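Local structure of glutamine--tRNA ligase (Saccharomyces cerevisiae, 3TL4) at residues Thr8-Gln13 with Ser33-Ile38; Asp120-Tyr125 with Lys156-Ala161; Asn124-Tyr129 with Pro168-Glu173; Glu135-Glu140 with Leu175-Pro180. The protein attaches glutamine to tRNA(Gln) at the expense of ATP, here represented by its appended N-terminal tRNA-binding domain. All coordinates share one frame; numbering follows the deposited sequence.

Contact 1: residues Thr8-Gln13 with Ser33-Ile38; sequences TQLFSQ and SLYKLI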
loop_
_atom_site.group_PDB
_atom_site.type_symbol
_atom_site.label_atom_id
_atom_site.label_comp_id
_atom_site.label_asym_id
_atom_site.label_seq_id
_atom_site.Cartn_x
_atom_site.Cartn_y
_atom_site.Cartn_z
ATOM N N THR A 8 -11.175 -24.481 -2.219
ATOM C CA THR A 8 -12.160 -23.993 -1.261
ATOM C C THR A 8 -11.745 -24.317 0.167
ATOM O O THR A 8 -11.835 -23.470 1.061
ATOM C CB THR A 8 -13.548 -24.620 -1.506
ATOM O OG1 THR A 8 -14.102 -24.104 -2.719
ATOM C CG2 THR A 8 -14.489 -24.285 -0.363
ATOM N N GLN A 9 -11.309 -25.555 0.379
ATOM C CA GLN A 9 -10.958 -26.025 1.712
ATOM C C GLN A 9 -9.815 -25.200 2.320
ATOM O O GLN A 9 -9.921 -24.722 3.447
ATOM C CB GLN A 9 -10.598 -27.510 1.669
ATOM C CG GLN A 9 -11.101 -28.314 2.864
ATOM C CD GLN A 9 -10.934 -29.817 2.670
ATOM O OE1 GLN A 9 -9.952 -30.410 3.122
ATOM N NE2 GLN A 9 -11.900 -30.439 1.994
ATOM N N LEU A 10 -8.736 -25.017 1.565
ATOM C CA LEU A 10 -7.565 -24.290 2.064
ATOM C C LEU A 10 -7.883 -22.840 2.418
ATOM O O LEU A 10 -7.492 -22.353 3.473
ATOM C CB LEU A 10 -6.436 -24.330 1.038
ATOM C CG LEU A 10 -5.190 -23.507 1.365
ATOM C CD1 LEU A 10 -4.538 -24.006 2.648
ATOM C CD2 LEU A 10 -4.200 -23.544 0.203
ATOM N N PHE A 11 -8.600 -22.166 1.527
ATOM C CA PHE A 11 -8.896 -20.742 1.666
ATOM C C PHE A 11 -9.743 -20.432 2.885
ATOM O O PHE A 11 -9.505 -19.443 3.579
ATOM C CB PHE A 11 -9.605 -20.217 0.414
ATOM C CG PHE A 11 -8.761 -20.280 -0.830
ATOM C CD1 PHE A 11 -7.398 -20.526 -0.750
ATOM C CD2 PHE A 11 -9.327 -20.091 -2.076
ATOM C CE1 PHE A 11 -6.616 -20.579 -1.900
ATOM C CE2 PHE A 11 -8.549 -20.147 -3.226
ATOM C CZ PHE A 11 -7.194 -20.389 -3.136
ATOM N N SER A 12 -10.745 -21.264 3.140
ATOM C CA SER A 12 -11.599 -21.038 4.294
ATOM C C SER A 12 -10.889 -21.470 5.571
ATOM O O SER A 12 -11.201 -20.980 6.653
ATOM C CB SER A 12 -12.930 -21.761 4.140
ATOM O OG SER A 12 -12.717 -23.152 4.011
ATOM N N GLN A 13 -9.927 -22.379 5.437
ATOM C CA GLN A 13 -9.118 -22.804 6.578
ATOM C C GLN A 13 -8.155 -21.721 7.041
ATOM O O GLN A 13 -7.874 -21.609 8.236
ATOM C CB GLN A 13 -8.361 -24.089 6.266
ATOM C CG GLN A 13 -9.245 -25.318 6.332
ATOM C CD GLN A 13 -8.662 -26.503 5.595
ATOM O OE1 GLN A 13 -7.619 -26.394 4.942
ATOM N NE2 GLN A 13 -9.334 -27.646 5.691
ATOM N N SER A 33 -2.552 -19.307 -8.019
ATOM C CA SER A 33 -1.434 -18.593 -7.402
ATOM C C SER A 33 -1.665 -18.466 -5.903
ATOM O O SER A 33 -0.746 -18.672 -5.110
ATOM C CB SER A 33 -1.224 -17.206 -8.018
ATOM O OG SER A 33 -1.179 -17.259 -9.429
ATOM N N LEU A 34 -2.893 -18.128 -5.515
ATOM C CA LEU A 34 -3.196 -17.967 -4.100
ATOM C C LEU A 34 -2.875 -19.252 -3.349
ATOM O O LEU A 34 -2.183 -19.225 -2.339
ATOM C CB LEU A 34 -4.647 -17.544 -3.884
ATOM C CG LEU A 34 -5.023 -17.217 -2.438
ATOM C CD1 LEU A 34 -4.035 -16.236 -1.849
ATOM C CD2 LEU A 34 -6.420 -16.643 -2.391
ATOM N N TYR A 35 -3.359 -20.377 -3.869
ATOM C CA TYR A 35 -3.069 -21.698 -3.309
ATOM C C TYR A 35 -1.563 -21.930 -3.142
ATOM O O TYR A 35 -1.093 -22.271 -2.048
ATOM C CB TYR A 35 -3.675 -22.792 -4.200
ATOM C CG TYR A 35 -3.623 -24.190 -3.613
ATOM C CD1 TYR A 35 -2.547 -25.034 -3.857
ATOM C CD2 TYR A 35 -4.662 -24.667 -2.820
ATOM C CE1 TYR A 35 -2.500 -26.310 -3.315
ATOM C CE2 TYR A 35 -4.625 -25.935 -2.276
ATOM C CZ TYR A 35 -3.543 -26.755 -2.524
ATOM O OH TYR A 35 -3.513 -28.021 -1.978
ATOM N N LYS A 36 -0.806 -21.748 -4.221
ATOM C CA LYS A 36 0.632 -22.013 -4.157
ATOM C C LYS A 36 1.347 -21.052 -3.209
ATOM O O LYS A 36 2.264 -21.452 -2.498
ATOM C CB LYS A 36 1.286 -21.998 -5.544
ATOM C CG LYS A 36 2.097 -20.735 -5.858
ATOM C CD LYS A 36 2.804 -20.797 -7.225
ATOM C CE LYS A 36 3.355 -19.422 -7.671
ATOM N NZ LYS A 36 4.689 -19.080 -7.089
ATOM N N LEU A 37 0.931 -19.787 -3.202
ATOM C CA LEU A 37 1.504 -18.803 -2.288
ATOM C C LEU A 37 1.230 -19.166 -0.822
ATOM O O LEU A 37 2.149 -19.189 -0.001
ATOM C CB LEU A 37 0.998 -17.389 -2.605
ATOM C CG LEU A 37 1.378 -16.815 -3.978
ATOM C CD1 LEU A 37 0.579 -15.554 -4.308
ATOM C CD2 LEU A 37 2.885 -16.564 -4.112
ATOM N N ILE A 38 -0.026 -19.453 -0.494
ATOM C CA ILE A 38 -0.363 -19.929 0.849
ATOM C C ILE A 38 0.423 -21.194 1.278
ATOM O O ILE A 38 0.767 -21.353 2.448
ATOM C CB ILE A 38 -1.870 -20.193 0.991
ATOM C CG1 ILE A 38 -2.647 -18.877 0.955
ATOM C CG2 ILE A 38 -2.164 -20.938 2.284
ATOM C CD1 ILE A 38 -4.139 -19.043 1.057
#
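L10 and F11 of helix 4-13 meet L34, Y35 and I38 of helix 28-39 in the N-terminal helical bundle of the tRNA-binding domain, where the short helical segments cross at 58° with their axes 10.5 Å apart. The L10 side chain runs about perpendicular to that of Y35: its CD2 methyl lies against the ring margin, 3.3 Å from Y35 CD2, and approaches obliquely. Both L10 methyls also reach I38, whose side chain lies alongside and points the opposite way, with L10 CD1 3.9 Å from I38 CG2. With CG anti to the backbone N (chi1 175°), the forked end of L10 reaches across between Y35 and I38.

F11 presents both a face and an edge. L34 CD2 sits over the face in a CH-pi contact, 4.0 Å from the F11 ring centroid, while the backbone N of Y35 lies in the ring plane, at the edge, 3.8 Å from F11 CE1. V21 and I24 of helix 18-24 also touch F11, and V55 and A59 of helix 49-62 pack on L34, which places this apolar layer among four helices. Nearer the stem of the side chain, I38 CD1 comes obliquely to within 4.0 Å of F11 CD1.

Contact 2: residues Asp120-Tyr125 with Lys156-Ala161; sequences DQVRNY and KELKWA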
loop_
_atom_site.group_PDB
_atom_site.type_symbol
_atom_site.label_atom_id
_atom_site.label_comp_id
_atom_site.label_asym_id
_atom_site.label_seq_id
_atom_site.Cartn_x
_atom_site.Cartn_y
_atom_site.Cartn_z
ATOM N N ASP A 120 5.571 14.368 12.073
ATOM C CA ASP A 120 6.457 15.520 12.046
ATOM C C ASP A 120 7.148 15.674 10.690
ATOM O O ASP A 120 7.371 16.780 10.205
ATOM C CB ASP A 120 7.488 15.382 13.152
ATOM C CG ASP A 120 8.001 16.705 13.624
ATOM O OD1 ASP A 120 7.309 17.334 14.450
ATOM O OD2 ASP A 120 9.092 17.119 13.172
ATOM N N GLN A 121 7.487 14.553 10.068
ATOM C CA GLN A 121 8.093 14.613 8.743
ATOM C C GLN A 121 7.066 15.014 7.671
ATOM O O GLN A 121 7.361 15.852 6.817
ATOM C CB GLN A 121 8.772 13.294 8.375
ATOM C CG GLN A 121 9.706 12.738 9.450
ATOM C CD GLN A 121 10.345 11.426 9.017
ATOM O OE1 GLN A 121 11.272 11.415 8.210
ATOM N NE2 GLN A 121 9.845 10.316 9.545
ATOM N N VAL A 122 5.867 14.427 7.707
ATOM C CA VAL A 122 4.798 14.856 6.794
ATOM C C VAL A 122 4.682 16.381 6.869
ATOM O O VAL A 122 4.685 17.069 5.853
ATOM C CB VAL A 122 3.423 14.181 7.116
ATOM C CG1 VAL A 122 2.325 14.725 6.219
ATOM C CG2 VAL A 122 3.503 12.658 6.980
ATOM N N ARG A 123 4.624 16.898 8.093
ATOM C CA ARG A 123 4.495 18.331 8.350
ATOM C C ARG A 123 5.641 19.142 7.726
ATOM O O ARG A 123 5.419 20.184 7.131
ATOM C CB ARG A 123 4.411 18.572 9.865
ATOM C CG ARG A 123 4.269 20.024 10.296
ATOM C CD ARG A 123 3.643 20.135 11.709
ATOM N NE ARG A 123 2.242 20.529 11.608
ATOM C CZ ARG A 123 1.229 19.856 12.132
ATOM N NH1 ARG A 123 1.449 18.752 12.826
ATOM N NH2 ARG A 123 -0.003 20.307 11.974
ATOM N N ASN A 124 6.869 18.663 7.867
ATOM C CA ASN A 124 7.995 19.319 7.216
ATOM C C ASN A 124 7.788 19.415 5.712
ATOM O O ASN A 124 7.955 20.480 5.130
ATOM C CB ASN A 124 9.319 18.593 7.511
ATOM C CG ASN A 124 9.741 18.712 8.973
ATOM O OD1 ASN A 124 9.333 19.644 9.677
ATOM N ND2 ASN A 124 10.565 17.766 9.438
ATOM N N TYR A 125 7.437 18.292 5.085
ATOM C CA TYR A 125 7.249 18.259 3.632
ATOM C C TYR A 125 6.116 19.159 3.162
ATOM O O TYR A 125 6.257 19.857 2.164
ATOM C CB TYR A 125 7.085 16.824 3.125
ATOM C CG TYR A 125 8.403 16.102 3.108
ATOM C CD1 TYR A 125 9.419 16.506 2.249
ATOM C CD2 TYR A 125 8.648 15.042 3.959
ATOM C CE1 TYR A 125 10.644 15.875 2.233
ATOM C CE2 TYR A 125 9.878 14.392 3.951
ATOM C CZ TYR A 125 10.869 14.816 3.087
ATOM O OH TYR A 125 12.087 14.175 3.073
ATOM N N LYS A 156 7.285 12.458 -3.806
ATOM C CA LYS A 156 7.983 11.169 -3.716
ATOM C C LYS A 156 8.559 10.881 -2.330
ATOM O O LYS A 156 8.775 9.736 -1.987
ATOM C CB LYS A 156 9.096 11.059 -4.765
ATOM C CG LYS A 156 10.317 11.911 -4.475
ATOM C CD LYS A 156 11.102 12.181 -5.755
ATOM C CE LYS A 156 12.211 13.199 -5.533
ATOM N NZ LYS A 156 13.332 12.622 -4.743
ATOM N N GLU A 157 8.808 11.919 -1.541
ATOM C CA GLU A 157 9.252 11.721 -0.164
ATOM C C GLU A 157 8.146 11.110 0.693
ATOM O O GLU A 157 8.425 10.524 1.740
ATOM C CB GLU A 157 9.717 13.038 0.462
ATOM C CG GLU A 157 10.964 13.639 -0.159
ATOM C CD GLU A 157 10.674 14.444 -1.417
ATOM O OE1 GLU A 157 9.484 14.580 -1.792
ATOM O OE2 GLU A 157 11.646 14.936 -2.033
ATOM N N LEU A 158 6.898 11.243 0.240
ATOM C CA LEU A 158 5.735 10.747 0.990
ATOM C C LEU A 158 5.132 9.463 0.421
ATOM O O LEU A 158 4.057 9.038 0.842
ATOM C CB LEU A 158 4.649 11.827 1.082
ATOM C CG LEU A 158 5.136 13.092 1.787
ATOM C CD1 LEU A 158 4.003 14.095 1.940
ATOM C CD2 LEU A 158 5.730 12.706 3.132
ATOM N N LYS A 159 5.817 8.857 -0.535
ATOM C CA LYS A 159 5.348 7.612 -1.134
ATOM C C LYS A 159 4.933 6.574 -0.097
ATOM O O LYS A 159 3.893 5.934 -0.230
ATOM C CB LYS A 159 6.434 7.014 -2.027
ATOM C CG LYS A 159 6.044 5.674 -2.640
ATOM C CD LYS A 159 7.139 5.136 -3.548
ATOM C CE LYS A 159 6.602 4.031 -4.454
ATOM N NZ LYS A 159 7.681 3.366 -5.235
ATOM N N TRP A 160 5.753 6.413 0.936
ATOM C CA TRP A 160 5.525 5.372 1.938
ATOM C C TRP A 160 4.805 5.861 3.190
ATOM O O TRP A 160 4.572 5.085 4.115
ATOM C CB TRP A 160 6.849 4.711 2.322
ATOM C CG TRP A 160 7.571 4.132 1.143
ATOM C CD1 TRP A 160 8.796 4.499 0.666
ATOM C CD2 TRP A 160 7.096 3.097 0.272
ATOM N NE1 TRP A 160 9.125 3.745 -0.432
ATOM C CE2 TRP A 160 8.097 2.879 -0.699
ATOM C CE3 TRP A 160 5.925 2.331 0.222
ATOM C CZ2 TRP A 160 7.959 1.928 -1.712
ATOM C CZ3 TRP A 160 5.793 1.388 -0.776
ATOM C CH2 TRP A 160 6.807 1.192 -1.731
ATOM N N ALA A 161 4.453 7.143 3.217
ATOM C CA ALA A 161 3.735 7.723 4.356
ATOM C C ALA A 161 2.263 7.296 4.382
ATOM O O ALA A 161 1.674 6.994 3.338
ATOM C CB ALA A 161 3.854 9.276 4.351
#
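Y125 of helix 119-132 lays its ring against E157, in the loop that joins helix 145-153 to helix 166-178; this helix-to-loop contact belongs to the C-terminal helical part of the tRNA-binding domain, whose sequence family is grouped with GatB/YqeY, consistent with a helical tRNA-sensing module. Y125 buries the most surface here. The E157 side chain runs roughly perpendicular to it and covers one face with its aliphatic part, so that E157 CB makes a CH-pi contact 3.6 Å from the Y125 ring centroid, offset toward the rim. The next carbon also touches the ring, E157 CG lying 3.3 Å from Y125 CE1. A bend at chi2 (83°) then turns the carboxylate, whose plane is inclined by 28° to that of the ring; a long salt bridge links its OE2 to NZ of K156.

L158 follows directly and reaches both Y125 and V122. Its side chain lies alongside that of Y125, pointing the other way, which brings L158 CD2 to 3.8 Å from Y125 CD2. The same methyl looks onto V122, one helical turn before Y125, at 4.3 Å from V122 CA. L158 also opens a type I beta turn that ends at A161, closed by the backbone bond from A161 N to L158 O. F166 of helix 166-178 packs on V122, L158 and A161 alike. At the end of the turn, A161 CB stands 4.3 Å from V122 CG2.

Contact 3: residues Asn124-Tyr129 with Pro168-Glu173; sequences NYVMQY and PIIDQE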
loop_
_atom_site.group_PDB
_atom_site.type_symbol
_atom_site.label_atom_id
_atom_site.label_comp_id
_atom_site.label_asym_id
_atom_site.label_seq_id
_atom_site.Cartn_x
_atom_site.Cartn_y
_atom_site.Cartn_z
ATOM N N ASN A 124 6.869 18.663 7.867
ATOM C CA ASN A 124 7.995 19.319 7.216
ATOM C C ASN A 124 7.788 19.415 5.712
ATOM O O ASN A 124 7.955 20.480 5.130
ATOM C CB ASN A 124 9.319 18.593 7.511
ATOM C CG ASN A 124 9.741 18.712 8.973
ATOM O OD1 ASN A 124 9.333 19.644 9.677
ATOM N ND2 ASN A 124 10.565 17.766 9.438
ATOM N N TYR A 125 7.437 18.292 5.085
ATOM C CA TYR A 125 7.249 18.259 3.632
ATOM C C TYR A 125 6.116 19.159 3.162
ATOM O O TYR A 125 6.257 19.857 2.164
ATOM C CB TYR A 125 7.085 16.824 3.125
ATOM C CG TYR A 125 8.403 16.102 3.108
ATOM C CD1 TYR A 125 9.419 16.506 2.249
ATOM C CD2 TYR A 125 8.648 15.042 3.959
ATOM C CE1 TYR A 125 10.644 15.875 2.233
ATOM C CE2 TYR A 125 9.878 14.392 3.951
ATOM C CZ TYR A 125 10.869 14.816 3.087
ATOM O OH TYR A 125 12.087 14.175 3.073
ATOM N N VAL A 126 5.014 19.160 3.907
ATOM C CA VAL A 126 3.886 20.048 3.646
ATOM C C VAL A 126 4.297 21.526 3.766
ATOM O O VAL A 126 3.952 22.354 2.915
ATOM C CB VAL A 126 2.717 19.759 4.627
ATOM C CG1 VAL A 126 1.658 20.856 4.547
ATOM C CG2 VAL A 126 2.119 18.371 4.372
HETATM N N MSE A 127 5.043 21.851 4.819
HETATM C CA MSE A 127 5.524 23.220 5.034
HETATM C C MSE A 127 6.374 23.713 3.875
HETATM O O MSE A 127 6.216 24.838 3.412
HETATM C CB MSE A 127 6.351 23.313 6.315
HETATM C CG MSE A 127 5.549 23.111 7.571
HETATM SE SE MSE A 127 6.621 23.432 9.172
HETATM C CE MSE A 127 6.941 25.346 8.926
ATOM N N GLN A 128 7.275 22.851 3.432
ATOM C CA GLN A 128 8.169 23.117 2.314
ATOM C C GLN A 128 7.382 23.397 1.040
ATOM O O GLN A 128 7.672 24.348 0.314
ATOM C CB GLN A 128 9.049 21.890 2.100
ATOM C CG GLN A 128 10.467 22.157 1.628
ATOM C CD GLN A 128 11.331 20.892 1.669
ATOM O OE1 GLN A 128 11.815 20.490 2.733
ATOM N NE2 GLN A 128 11.510 20.257 0.511
ATOM N N TYR A 129 6.395 22.548 0.767
ATOM C CA TYR A 129 5.526 22.741 -0.382
ATOM C C TYR A 129 4.815 24.097 -0.323
ATOM O O TYR A 129 4.781 24.838 -1.312
ATOM C CB TYR A 129 4.484 21.615 -0.489
ATOM C CG TYR A 129 3.493 21.852 -1.608
ATOM C CD1 TYR A 129 3.696 21.303 -2.870
ATOM C CD2 TYR A 129 2.381 22.649 -1.415
ATOM C CE1 TYR A 129 2.803 21.526 -3.905
ATOM C CE2 TYR A 129 1.477 22.880 -2.443
ATOM C CZ TYR A 129 1.694 22.311 -3.685
ATOM O OH TYR A 129 0.808 22.534 -4.707
ATOM N N PRO A 168 -5.387 16.512 7.646
ATOM C CA PRO A 168 -5.361 17.315 8.876
ATOM C C PRO A 168 -4.105 18.170 8.989
ATOM O O PRO A 168 -4.166 19.307 9.456
ATOM C CB PRO A 168 -5.363 16.261 9.987
ATOM C CG PRO A 168 -5.965 15.046 9.353
ATOM C CD PRO A 168 -5.511 15.073 7.928
ATOM N N ILE A 169 -2.964 17.634 8.579
ATOM C CA ILE A 169 -1.742 18.418 8.696
ATOM C C ILE A 169 -1.747 19.591 7.718
ATOM O O ILE A 169 -1.261 20.678 8.042
ATOM C CB ILE A 169 -0.489 17.563 8.530
ATOM C CG1 ILE A 169 -0.370 16.584 9.706
ATOM C CG2 ILE A 169 0.724 18.453 8.444
ATOM C CD1 ILE A 169 0.440 15.338 9.370
ATOM N N ILE A 170 -2.323 19.376 6.539
ATOM C CA ILE A 170 -2.503 20.452 5.568
ATOM C C ILE A 170 -3.448 21.544 6.051
ATOM O O ILE A 170 -3.136 22.726 5.940
ATOM C CB ILE A 170 -3.018 19.941 4.222
ATOM C CG1 ILE A 170 -1.928 19.125 3.534
ATOM C CG2 ILE A 170 -3.444 21.120 3.350
ATOM C CD1 ILE A 170 -2.401 18.366 2.321
ATOM N N ASP A 171 -4.610 21.147 6.565
ATOM C CA ASP A 171 -5.553 22.103 7.137
ATOM C C ASP A 171 -4.887 22.979 8.207
ATOM O O ASP A 171 -5.071 24.192 8.227
ATOM C CB ASP A 171 -6.785 21.391 7.705
ATOM C CG ASP A 171 -7.706 20.831 6.607
ATOM O OD1 ASP A 171 -7.582 21.247 5.430
ATOM O OD2 ASP A 171 -8.562 19.974 6.926
ATOM N N GLN A 172 -4.091 22.372 9.081
ATOM C CA GLN A 172 -3.406 23.130 10.118
ATOM C C GLN A 172 -2.378 24.110 9.550
ATOM O O GLN A 172 -2.299 25.249 9.967
ATOM C CB GLN A 172 -2.693 22.189 11.067
ATOM C CG GLN A 172 -3.552 21.127 11.709
ATOM C CD GLN A 172 -2.706 20.226 12.593
ATOM O OE1 GLN A 172 -2.145 20.676 13.595
ATOM N NE2 GLN A 172 -2.573 18.965 12.208
ATOM N N GLU A 173 -1.576 23.654 8.609
ATOM C CA GLU A 173 -0.529 24.500 8.053
ATOM C C GLU A 173 -1.086 25.640 7.219
ATOM O O GLU A 173 -0.548 26.733 7.226
ATOM C CB GLU A 173 0.445 23.664 7.238
ATOM C CG GLU A 173 1.215 22.666 8.113
ATOM C CD GLU A 173 1.971 23.365 9.224
ATOM O OE1 GLU A 173 2.643 24.377 8.926
ATOM O OE2 GLU A 173 1.890 22.916 10.387
#
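I169 is the first residue of helix 166-178 in this segment to meet helix 119-132, its CG2 methyl lying 4.3 Å from V126 CG2. I170 comes next and lies against the fork of the same valine, nearest to its other branch: I170 CG1 is 4.1 Å from V126 CG1. The two isoleucines thus share V126, whose CG1 is anti to the backbone N (chi1 169°) and whose CG2 lies beside it. I170 is backed by F149 and V152 of helix 145-153.

Here two helices of the C-terminal helical part of the domain pack together; the axes of the short segments approach to 10.0 Å, at 46°, with V126 the central residue of the interface. One turn on, E173 brings its aliphatic stem obliquely past V126, with E173 CG 4.0 Å from V126 CG1. The E173 OE2 oxygen is held by salt bridges to R123 NE and K176 NZ, two cations that probably favour the ionised form of this buried carboxylate and restrict its rotation. A bend at chi2 (-57°) turns the carboxylate toward M127, a selenomethionine at the exposed border, where the other oxygen, E173 OE1, lies 3.4 Å from M127 CG.

Contact 4: residues Glu135-Glu140 with Leu175-Pro180; sequences ERILTE and LKLLGP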
loop_
_atom_site.group_PDB
_atom_site.type_symbol
_atom_site.label_atom_id
_atom_site.label_comp_id
_atom_site.label_asym_id
_atom_site.label_seq_id
_atom_site.Cartn_x
_atom_site.Cartn_y
_atom_site.Cartn_z
ATOM N N GLU A 135 2.839 32.190 -2.886
ATOM C CA GLU A 135 2.036 33.244 -3.533
ATOM C C GLU A 135 0.858 32.718 -4.352
ATOM O O GLU A 135 -0.167 33.372 -4.434
ATOM C CB GLU A 135 2.910 34.181 -4.364
ATOM C CG GLU A 135 3.927 34.911 -3.512
ATOM C CD GLU A 135 4.801 35.839 -4.307
ATOM O OE1 GLU A 135 5.711 35.339 -4.999
ATOM O OE2 GLU A 135 4.580 37.072 -4.233
ATOM N N ARG A 136 0.999 31.543 -4.959
ATOM C CA ARG A 136 -0.131 30.920 -5.640
ATOM C C ARG A 136 -1.195 30.585 -4.593
ATOM O O ARG A 136 -2.373 30.777 -4.818
ATOM C CB ARG A 136 0.302 29.651 -6.389
ATOM C CG ARG A 136 -0.794 29.040 -7.255
ATOM C CD ARG A 136 -0.239 28.084 -8.326
ATOM N NE ARG A 136 0.560 27.011 -7.739
ATOM C CZ ARG A 136 0.053 25.871 -7.286
ATOM N NH1 ARG A 136 -1.260 25.639 -7.360
ATOM N NH2 ARG A 136 0.856 24.960 -6.767
ATOM N N ILE A 137 -0.756 30.095 -3.439
ATOM C CA ILE A 137 -1.671 29.781 -2.347
ATOM C C ILE A 137 -2.304 30.999 -1.654
ATOM O O ILE A 137 -3.460 30.952 -1.300
ATOM C CB ILE A 137 -1.009 28.886 -1.302
ATOM C CG1 ILE A 137 -0.611 27.553 -1.946
ATOM C CG2 ILE A 137 -1.971 28.642 -0.162
ATOM C CD1 ILE A 137 0.282 26.708 -1.057
ATOM N N LEU A 138 -1.551 32.078 -1.461
ATOM C CA LEU A 138 -2.105 33.300 -0.869
ATOM C C LEU A 138 -3.155 33.931 -1.767
ATOM O O LEU A 138 -4.130 34.505 -1.295
ATOM C CB LEU A 138 -1.006 34.328 -0.594
ATOM C CG LEU A 138 -0.194 34.136 0.685
ATOM C CD1 LEU A 138 0.951 35.128 0.750
ATOM C CD2 LEU A 138 -1.103 34.297 1.879
ATOM N N THR A 139 -2.948 33.815 -3.072
ATOM C CA THR A 139 -3.872 34.367 -4.048
ATOM C C THR A 139 -5.178 33.592 -4.116
ATOM O O THR A 139 -6.249 34.188 -4.225
ATOM C CB THR A 139 -3.235 34.404 -5.441
ATOM O OG1 THR A 139 -2.092 35.266 -5.401
ATOM C CG2 THR A 139 -4.219 34.931 -6.465
ATOM N N GLU A 140 -5.093 32.270 -4.052
ATOM C CA GLU A 140 -6.266 31.418 -4.275
ATOM C C GLU A 140 -6.965 31.027 -2.966
ATOM O O GLU A 140 -8.169 30.730 -2.945
ATOM C CB GLU A 140 -5.852 30.173 -5.068
ATOM C CG GLU A 140 -5.187 30.479 -6.428
ATOM C CD GLU A 140 -6.141 31.143 -7.430
ATOM O OE1 GLU A 140 -7.329 30.742 -7.486
ATOM O OE2 GLU A 140 -5.706 32.076 -8.144
ATOM N N LEU A 175 -3.983 27.121 7.599
ATOM C CA LEU A 175 -4.501 28.079 8.580
ATOM C C LEU A 175 -3.422 29.066 9.015
ATOM O O LEU A 175 -3.689 30.261 9.125
ATOM C CB LEU A 175 -5.064 27.344 9.805
ATOM C CG LEU A 175 -5.678 28.152 10.954
ATOM C CD1 LEU A 175 -6.783 29.106 10.463
ATOM C CD2 LEU A 175 -6.203 27.202 12.038
ATOM N N LYS A 176 -2.205 28.576 9.265
ATOM C CA LYS A 176 -1.131 29.455 9.739
ATOM C C LYS A 176 -0.835 30.594 8.765
ATOM O O LYS A 176 -0.546 31.719 9.175
ATOM C CB LYS A 176 0.146 28.655 10.008
ATOM C CG LYS A 176 0.004 27.648 11.125
ATOM C CD LYS A 176 1.193 26.684 11.193
ATOM C CE LYS A 176 0.925 25.597 12.231
ATOM N NZ LYS A 176 1.963 24.529 12.205
ATOM N N LEU A 177 -0.894 30.285 7.472
ATOM C CA LEU A 177 -0.584 31.232 6.397
ATOM C C LEU A 177 -1.771 32.116 6.015
ATOM O O LEU A 177 -1.607 33.297 5.707
ATOM C CB LEU A 177 -0.132 30.449 5.154
ATOM C CG LEU A 177 0.084 31.182 3.826
ATOM C CD1 LEU A 177 1.187 32.240 3.935
ATOM C CD2 LEU A 177 0.393 30.178 2.714
ATOM N N LEU A 178 -2.961 31.529 6.006
ATOM C CA LEU A 178 -4.133 32.193 5.449
ATOM C C LEU A 178 -4.908 32.921 6.520
ATOM O O LEU A 178 -5.567 33.922 6.246
ATOM C CB LEU A 178 -5.040 31.180 4.744
ATOM C CG LEU A 178 -4.426 30.518 3.498
ATOM C CD1 LEU A 178 -5.507 29.876 2.665
ATOM C CD2 LEU A 178 -3.696 31.540 2.652
ATOM N N GLY A 179 -4.795 32.424 7.746
ATOM C CA GLY A 179 -5.650 32.852 8.831
ATOM C C GLY A 179 -6.961 32.130 8.659
ATOM O O GLY A 179 -7.073 31.279 7.780
ATOM N N PRO A 180 -7.966 32.458 9.487
ATOM C CA PRO A 180 -9.230 31.720 9.372
ATOM C C PRO A 180 -10.020 32.093 8.114
ATOM O O PRO A 180 -9.766 33.147 7.519
ATOM C CB PRO A 180 -9.989 32.115 10.648
ATOM C CG PRO A 180 -9.386 33.394 11.083
ATOM C CD PRO A 180 -7.947 33.366 10.645
#
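I137 and L138 of helix 134-140 pack against L177 and L178 at the C-terminal end of helix 166-178, an apolar helix-to-helix contact near the far end of the helical tRNA-binding domain. Ahead of them, the carbonyl oxygen of E135 accepts both T139 N and the T139 hydroxyl, the latter nearly along the C=O axis.

I137 points toward the partner helix, and its side chain is set nearly square to that of L177. Its CG2 branch, anti to the backbone N, lies 4.0 Å from L177 CD2, and its backbone oxygen is 4.0 Å from L178 CD2. I148 of helix 145-153 and L144 of the loop before it also touch I137. Just beyond L178, G179 leaves the partner helix with positive phi (79°), and its carbonyl accepts a hydrogen bond from Y142 OH.

L138 lies at the exposed margin, and its CD2 methyl serves both leucines. That methyl meets L177 CD1 at 3.7 Å, the two side chains running obliquely to one another. On the neighbouring leucine, L178 CD2 stands 3.9 Å from the same L138 CD2.

How the contacts relate
From the N terminus, contact 1 closes a short loop through helix 18-24 and is complete before the others open; it lies about 44 Å, centre to centre, from contact 3, on the opposite side of the chain's centre. Contacts 2 and 3 both start from helix 119-132 and share N124 and Y125. Contact 2 returns to the loop before helix 166-178, contact 3 to that helix itself, and the packing of V122 on I169 joins them. Contact 4 begins on helix 134-140 and ends further along helix 166-178, so its span crosses those of contacts 2 and 3. Together, contacts 2 to 4 tie helices 119-132 and 134-140 to helix 166-178 and the loop before it.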